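Local coordinates for MATE family efflux transporter (Vibrio cholerae, PDB 6IDP), which probably exports drugs and other toxic compounds across the bacterial membrane, changing conformation in an H+-dependent manner, at residues W269-R274 and L338-T343; G234-P239 and V372-G377; G91-V96 and S227-A232. All coordinates share one frame; numbering follows the deposited sequence.

Contact 1 of 3, residues W269-R274 and L338-T343; sequences WALGSR and LMTSET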
# COMPACT_ATOMS: atom_id res chain seq x y z
N TRP A 269 -9.96 -18.65 1.47
CA TRP A 269 -8.74 -17.89 1.71
C TRP A 269 -8.84 -16.50 1.10
O TRP A 269 -8.34 -15.52 1.67
CB TRP A 269 -7.53 -18.63 1.16
CG TRP A 269 -6.24 -17.91 1.41
CD1 TRP A 269 -5.59 -17.06 0.55
CD2 TRP A 269 -5.44 -17.97 2.59
NE1 TRP A 269 -4.43 -16.60 1.13
CE2 TRP A 269 -4.32 -17.13 2.38
CE3 TRP A 269 -5.56 -18.64 3.81
CZ2 TRP A 269 -3.33 -16.96 3.35
CZ3 TRP A 269 -4.57 -18.46 4.77
CH2 TRP A 269 -3.47 -17.63 4.53
N ALA A 270 -9.47 -16.41 -0.06
CA ALA A 270 -9.66 -15.12 -0.72
C ALA A 270 -10.51 -14.20 0.15
O ALA A 270 -10.16 -13.04 0.35
CB ALA A 270 -10.30 -15.30 -2.09
N LEU A 271 -11.61 -14.73 0.68
CA LEU A 271 -12.46 -13.96 1.58
C LEU A 271 -11.72 -13.63 2.89
O LEU A 271 -11.85 -12.53 3.42
CB LEU A 271 -13.75 -14.71 1.88
CG LEU A 271 -14.71 -14.84 0.69
CD1 LEU A 271 -15.83 -15.82 1.00
CD2 LEU A 271 -15.28 -13.49 0.29
N GLY A 272 -10.94 -14.59 3.38
CA GLY A 272 -10.18 -14.41 4.60
C GLY A 272 -9.11 -13.33 4.48
O GLY A 272 -8.90 -12.54 5.41
N SER A 273 -8.44 -13.29 3.33
CA SER A 273 -7.42 -12.28 3.06
C SER A 273 -8.05 -10.90 2.92
O SER A 273 -7.48 -9.90 3.37
CB SER A 273 -6.64 -12.63 1.79
OG SER A 273 -5.98 -13.88 1.92
N ARG A 274 -9.21 -10.86 2.28
CA ARG A 274 -9.97 -9.62 2.14
C ARG A 274 -10.32 -9.06 3.51
O ARG A 274 -10.21 -7.86 3.74
CB ARG A 274 -11.24 -9.86 1.32
CG ARG A 274 -12.13 -8.65 1.18
CD ARG A 274 -13.43 -9.00 0.48
NE ARG A 274 -13.19 -9.65 -0.81
CZ ARG A 274 -13.08 -8.99 -1.96
NH1 ARG A 274 -13.19 -7.67 -1.99
NH2 ARG A 274 -12.86 -9.66 -3.09
N LEU A 338 -22.37 -14.52 6.32
CA LEU A 338 -22.79 -13.30 5.63
C LEU A 338 -21.91 -13.05 4.41
O LEU A 338 -22.34 -12.46 3.43
CB LEU A 338 -22.73 -12.09 6.57
CG LEU A 338 -23.84 -11.94 7.62
CD1 LEU A 338 -23.70 -10.62 8.34
CD2 LEU A 338 -25.21 -12.07 6.99
N MET A 339 -20.66 -13.51 4.49
CA MET A 339 -19.69 -13.27 3.43
C MET A 339 -19.87 -14.23 2.25
O MET A 339 -19.43 -13.95 1.14
CB MET A 339 -18.27 -13.37 3.98
CG MET A 339 -17.91 -12.26 4.98
SD MET A 339 -16.25 -12.41 5.66
CE MET A 339 -15.25 -12.02 4.23
N THR A 340 -20.51 -15.37 2.49
CA THR A 340 -20.78 -16.33 1.42
C THR A 340 -21.92 -17.28 1.76
O THR A 340 -22.16 -17.59 2.93
CB THR A 340 -19.52 -17.17 1.08
OG1 THR A 340 -19.83 -18.10 0.04
CG2 THR A 340 -19.04 -17.94 2.31
N SER A 341 -22.63 -17.74 0.73
CA SER A 341 -23.77 -18.63 0.92
C SER A 341 -23.39 -20.10 0.68
O SER A 341 -24.20 -20.99 0.92
CB SER A 341 -24.93 -18.22 0.01
OG SER A 341 -24.52 -18.19 -1.34
N GLU A 342 -22.17 -20.33 0.21
CA GLU A 342 -21.66 -21.69 0.08
C GLU A 342 -21.15 -22.20 1.43
O GLU A 342 -20.17 -21.68 1.97
CB GLU A 342 -20.53 -21.76 -0.95
CG GLU A 342 -20.90 -21.21 -2.32
CD GLU A 342 -19.79 -21.42 -3.33
OE1 GLU A 342 -19.32 -22.57 -3.46
OE2 GLU A 342 -19.38 -20.44 -4.00
N THR A 343 -21.82 -23.22 1.96
CA THR A 343 -21.55 -23.74 3.30
C THR A 343 -20.12 -24.26 3.46
O THR A 343 -19.48 -24.02 4.48
CB THR A 343 -22.53 -24.87 3.66
OG1 THR A 343 -23.87 -24.41 3.44
CG2 THR A 343 -22.37 -25.28 5.12
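Leu271 meets Met339 and Thr340 through two separate parts of its side chain. The stem faces Met339: the Met339 methyl CE lies 3.9 Å from Leu271 CB. The same methyl comes 3.5 Å from the backbone oxygen Leu271 O. The branch end faces Thr340. There Leu271 CD1 lies 3.9 Å from Thr340 CB, and it is 4.1 Å from Met339 O. The leucine and threonine side chains run at a slant to one another.

Met339 leaves its helix extended through chi2, then bends at chi3 (70°). That last turn carries CE over to the start of the leucine side chain. Thr340 is the first residue to leave helical geometry after helix 332-339. Its OG1 points anti to the backbone N (chi1 180°) and accepts a hydrogen bond from Glu342 N at 3.2 Å, an ST turn. The bond helps hold this rotation, which leaves CB and CG2 facing Leu271 CD1.

No hydrogen bond crosses between the segments, so the join is van der Waals packing. It lies at the surface of the protein. Helix 343-355 follows the turn and closes the group: its Leu349 touches both Leu271 and Met339, while Val345 and Ser346 touch Thr340. Helix 263-279 thus packs against the turn between helices 332-339 and 343-355, with Trp269 directed instead to helix 379-435.

Contact 2 of 3, residues G234-P239 and V372-G377; sequences GHIMGP and VANALG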
# COMPACT_ATOMS: atom_id res chain seq x y z
N GLY A 234 17.25 7.46 -4.23
CA GLY A 234 17.46 6.09 -4.69
C GLY A 234 17.82 5.11 -3.59
O GLY A 234 17.48 3.93 -3.67
N HIS A 235 18.52 5.60 -2.57
CA HIS A 235 18.91 4.78 -1.43
C HIS A 235 17.71 4.18 -0.71
O HIS A 235 17.80 3.10 -0.13
CB HIS A 235 19.74 5.61 -0.44
CG HIS A 235 20.06 4.89 0.83
ND1 HIS A 235 20.94 3.83 0.89
CD2 HIS A 235 19.60 5.07 2.09
CE1 HIS A 235 21.02 3.40 2.13
NE2 HIS A 235 20.22 4.13 2.88
N ILE A 236 16.59 4.89 -0.74
CA ILE A 236 15.37 4.41 -0.11
C ILE A 236 14.51 3.67 -1.12
O ILE A 236 14.02 2.57 -0.86
CB ILE A 236 14.53 5.56 0.49
CG1 ILE A 236 15.39 6.48 1.36
CG2 ILE A 236 13.35 5.01 1.26
CD1 ILE A 236 15.63 5.95 2.76
N MET A 237 14.36 4.28 -2.29
CA MET A 237 13.45 3.79 -3.32
C MET A 237 13.81 2.40 -3.84
O MET A 237 12.92 1.58 -4.10
CB MET A 237 13.42 4.79 -4.48
CG MET A 237 12.58 4.34 -5.66
SD MET A 237 12.50 5.61 -6.92
CE MET A 237 14.23 6.06 -7.06
N GLY A 238 15.10 2.14 -4.00
CA GLY A 238 15.58 0.84 -4.44
C GLY A 238 15.07 -0.30 -3.57
O GLY A 238 14.29 -1.13 -4.04
N PRO A 239 15.51 -0.35 -2.30
CA PRO A 239 15.05 -1.37 -1.35
C PRO A 239 13.54 -1.36 -1.13
O PRO A 239 12.95 -2.42 -0.92
CB PRO A 239 15.79 -1.00 -0.06
CG PRO A 239 17.01 -0.28 -0.52
CD PRO A 239 16.58 0.49 -1.73
N VAL A 372 8.67 2.66 9.67
CA VAL A 372 9.49 3.45 10.58
C VAL A 372 10.97 3.38 10.18
O VAL A 372 11.67 4.40 10.18
CB VAL A 372 9.32 2.98 12.05
CG1 VAL A 372 10.44 3.52 12.93
CG2 VAL A 372 7.96 3.40 12.59
N ALA A 373 11.43 2.18 9.83
CA ALA A 373 12.80 1.99 9.37
C ALA A 373 13.10 2.85 8.13
O ALA A 373 14.13 3.52 8.07
CB ALA A 373 13.05 0.53 9.06
N ASN A 374 12.19 2.82 7.15
CA ASN A 374 12.33 3.65 5.96
C ASN A 374 12.36 5.14 6.31
O ASN A 374 13.15 5.90 5.74
CB ASN A 374 11.19 3.37 4.98
CG ASN A 374 11.41 2.11 4.16
OD1 ASN A 374 12.52 1.84 3.70
ND2 ASN A 374 10.34 1.34 3.96
N ALA A 375 11.50 5.54 7.24
CA ALA A 375 11.39 6.94 7.65
C ALA A 375 12.69 7.45 8.26
O ALA A 375 13.00 8.64 8.19
CB ALA A 375 10.24 7.12 8.62
N LEU A 376 13.45 6.55 8.88
CA LEU A 376 14.73 6.88 9.48
C LEU A 376 15.89 6.74 8.49
O LEU A 376 17.05 6.89 8.86
CB LEU A 376 15.00 6.00 10.70
CG LEU A 376 14.08 6.17 11.92
CD1 LEU A 376 14.25 5.00 12.88
CD2 LEU A 376 14.35 7.49 12.62
N GLY A 377 15.57 6.44 7.24
CA GLY A 377 16.59 6.30 6.22
C GLY A 377 17.29 4.95 6.25
O GLY A 377 18.28 4.74 5.55
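His235 and Ile236 on helix 226-259 pack against the Schellman motif that ends helix 360-375. Gly377 is the turning residue of that motif, and its positive phi (80°) suits a residue without a side chain. Ile236 CD1 rests 3.6 Å from Gly377 CA and 3.9 Å from Asn374 O. The other branch of the isoleucine, CG2, lies 4.1 Å from Asn374 OD1, and the two side chains run antiparallel alongside each other.

His235 adds a polar touch. Its chi1 of 173° swings the ring away from the backbone N, toward Gly377, and the ring meets Gly377 O with its edge, in plane. The bond from His235 NE2 to Gly377 O is weak, at 3.4 Å and bent to 135°.

Further out, the His235 ring meets the ring of Tyr380, and His235 O is hydrogen-bonded to Ser379 OG. The start of helix 379-435, just after the turn, thus holds helix 226-259 as well; Ser379 also touches Asn374. Helix 54-80 adds Ala70 against Ile236 and Ile69 against Asn374. Helix 226-259 itself is kinked at Pro239, whose N has no bond to the preceding turn. Within the Schellman motif, Gly377 N bonds to Asn374 O at 2.9 Å.

Contact 3 of 3, residues G91-V96 and S227-A232; sequences GGLVIV and SQSLTA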
# COMPACT_ATOMS: atom_id res chain seq x y z
N GLY A 91 10.91 18.36 -3.94
CA GLY A 91 9.51 18.16 -4.29
C GLY A 91 9.31 18.25 -5.78
O GLY A 91 8.61 17.43 -6.38
N GLY A 92 9.93 19.25 -6.39
CA GLY A 92 9.91 19.40 -7.83
C GLY A 92 10.62 18.25 -8.53
O GLY A 92 10.14 17.76 -9.56
N LEU A 93 11.74 17.81 -7.98
CA LEU A 93 12.53 16.74 -8.58
C LEU A 93 11.75 15.42 -8.60
O LEU A 93 11.81 14.68 -9.58
CB LEU A 93 13.85 16.55 -7.83
CG LEU A 93 14.76 15.44 -8.37
CD1 LEU A 93 15.22 15.74 -9.79
CD2 LEU A 93 15.95 15.20 -7.45
N VAL A 94 11.03 15.14 -7.52
CA VAL A 94 10.24 13.92 -7.42
C VAL A 94 9.13 13.87 -8.47
O VAL A 94 8.92 12.84 -9.12
CB VAL A 94 9.61 13.79 -6.02
CG1 VAL A 94 8.56 12.68 -6.00
CG2 VAL A 94 10.69 13.52 -4.98
N ILE A 95 8.44 15.00 -8.65
CA ILE A 95 7.39 15.11 -9.66
C ILE A 95 7.95 14.83 -11.06
O ILE A 95 7.32 14.14 -11.86
CB ILE A 95 6.74 16.51 -9.63
CG1 ILE A 95 6.06 16.76 -8.28
CG2 ILE A 95 5.72 16.65 -10.74
CD1 ILE A 95 5.00 15.74 -7.93
N VAL A 96 9.13 15.37 -11.34
CA VAL A 96 9.78 15.19 -12.64
C VAL A 96 10.24 13.74 -12.83
O VAL A 96 10.00 13.15 -13.88
CB VAL A 96 10.97 16.15 -12.80
CG1 VAL A 96 11.82 15.77 -14.00
CG2 VAL A 96 10.47 17.58 -12.93
N SER A 227 22.72 14.79 -8.90
CA SER A 227 23.31 13.47 -8.68
C SER A 227 23.22 13.06 -7.21
O SER A 227 22.98 11.90 -6.88
CB SER A 227 24.76 13.44 -9.15
OG SER A 227 25.32 12.15 -9.04
N GLN A 228 23.41 14.04 -6.33
CA GLN A 228 23.37 13.81 -4.89
C GLN A 228 21.95 13.53 -4.42
O GLN A 228 21.71 12.63 -3.60
CB GLN A 228 23.94 15.02 -4.15
CG GLN A 228 24.71 14.71 -2.89
CD GLN A 228 25.62 15.85 -2.49
OE1 GLN A 228 26.72 16.00 -3.03
NE2 GLN A 228 25.17 16.67 -1.55
N SER A 229 21.00 14.30 -4.94
CA SER A 229 19.60 14.14 -4.57
C SER A 229 19.05 12.81 -5.06
O SER A 229 18.29 12.15 -4.35
CB SER A 229 18.76 15.29 -5.14
OG SER A 229 19.20 16.54 -4.64
N LEU A 230 19.45 12.42 -6.26
CA LEU A 230 19.03 11.15 -6.84
C LEU A 230 19.58 9.98 -6.05
O LEU A 230 18.93 8.94 -5.92
CB LEU A 230 19.46 11.06 -8.30
CG LEU A 230 18.66 11.92 -9.28
CD1 LEU A 230 19.13 11.72 -10.71
CD2 LEU A 230 17.17 11.63 -9.15
N THR A 231 20.78 10.16 -5.51
CA THR A 231 21.40 9.14 -4.67
C THR A 231 20.65 9.00 -3.35
O THR A 231 20.42 7.89 -2.87
CB THR A 231 22.88 9.47 -4.39
OG1 THR A 231 23.59 9.55 -5.62
CG2 THR A 231 23.52 8.41 -3.50
N ALA A 232 20.26 10.13 -2.77
CA ALA A 232 19.51 10.12 -1.52
C ALA A 232 18.15 9.46 -1.70
O ALA A 232 17.74 8.62 -0.90
CB ALA A 232 19.35 11.54 -0.99
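Ser227 O, in the helical turn that carries Ser229 and Leu230 against Leu93, is gripped by two donors. Thr231 OG1 gives it a hydrogen bond of 2.7 Å, and Thr231 N gives the helical bond at 3.1 Å. The two donors come from opposite faces of the carbonyl plane. The contact is helix-to-helix packing between two long helices of this all-helical transporter, 84-111 and 226-259.

The packing itself is apolar and mostly buried. Leu93 has its CG trans to N (chi1 180°), which extends the side chain toward helix 226-259 and brings CD2 to Ser229 CB. This one methyl does all the touching: Leu93 CD2 lies 3.6 Å from Ser229 CB. Leu230 brings its own methyl in from the side, and the two leucine side chains cross at about a right angle. No hydrogen bond links the segments. The Ser229 hydroxyl turns back to its own helix start: OG is hydrogen-bonded to Asn225 O, just before helix 226-259. It is CB of this serine that meets Leu93.

Neighbours extend the interface along both helices. Tyr86 and Leu90 touch Ser229, Ile97 touches Leu230, and Leu233 touches Leu93. Spaced three or four apart, the residues from Tyr86 to Ile97 form one stripe on helix 84-111. Close to the centre of that stripe, Leu93 CD2 and Leu230 CD2 are 4.1 Å apart.

In the fold
Contacts 2 and 3 share helix 226-259. Their segments adjoin in sequence, and their centres are 14 Å apart on the same side of the chain's centre. Contact 3 joins this helix to helix 84-111, contact 2 to the end of helix 360-375, so one helix touches both MatE family regions. Contact 1 lies on the opposite side of that centre, 36 Å from contact 2 between centres. It is a surface contact, while contact 3 is buried and contact 2 partly so. Contacts 1 and 3 have no hydrogen bond between their segments; in contact 1 a methyl also rests on a backbone oxygen. Contact 2 adds a weak hydrogen bond. Contacts 1 and 2 use a helix's C-terminal end, contact 3 the first turns of helix 226-259.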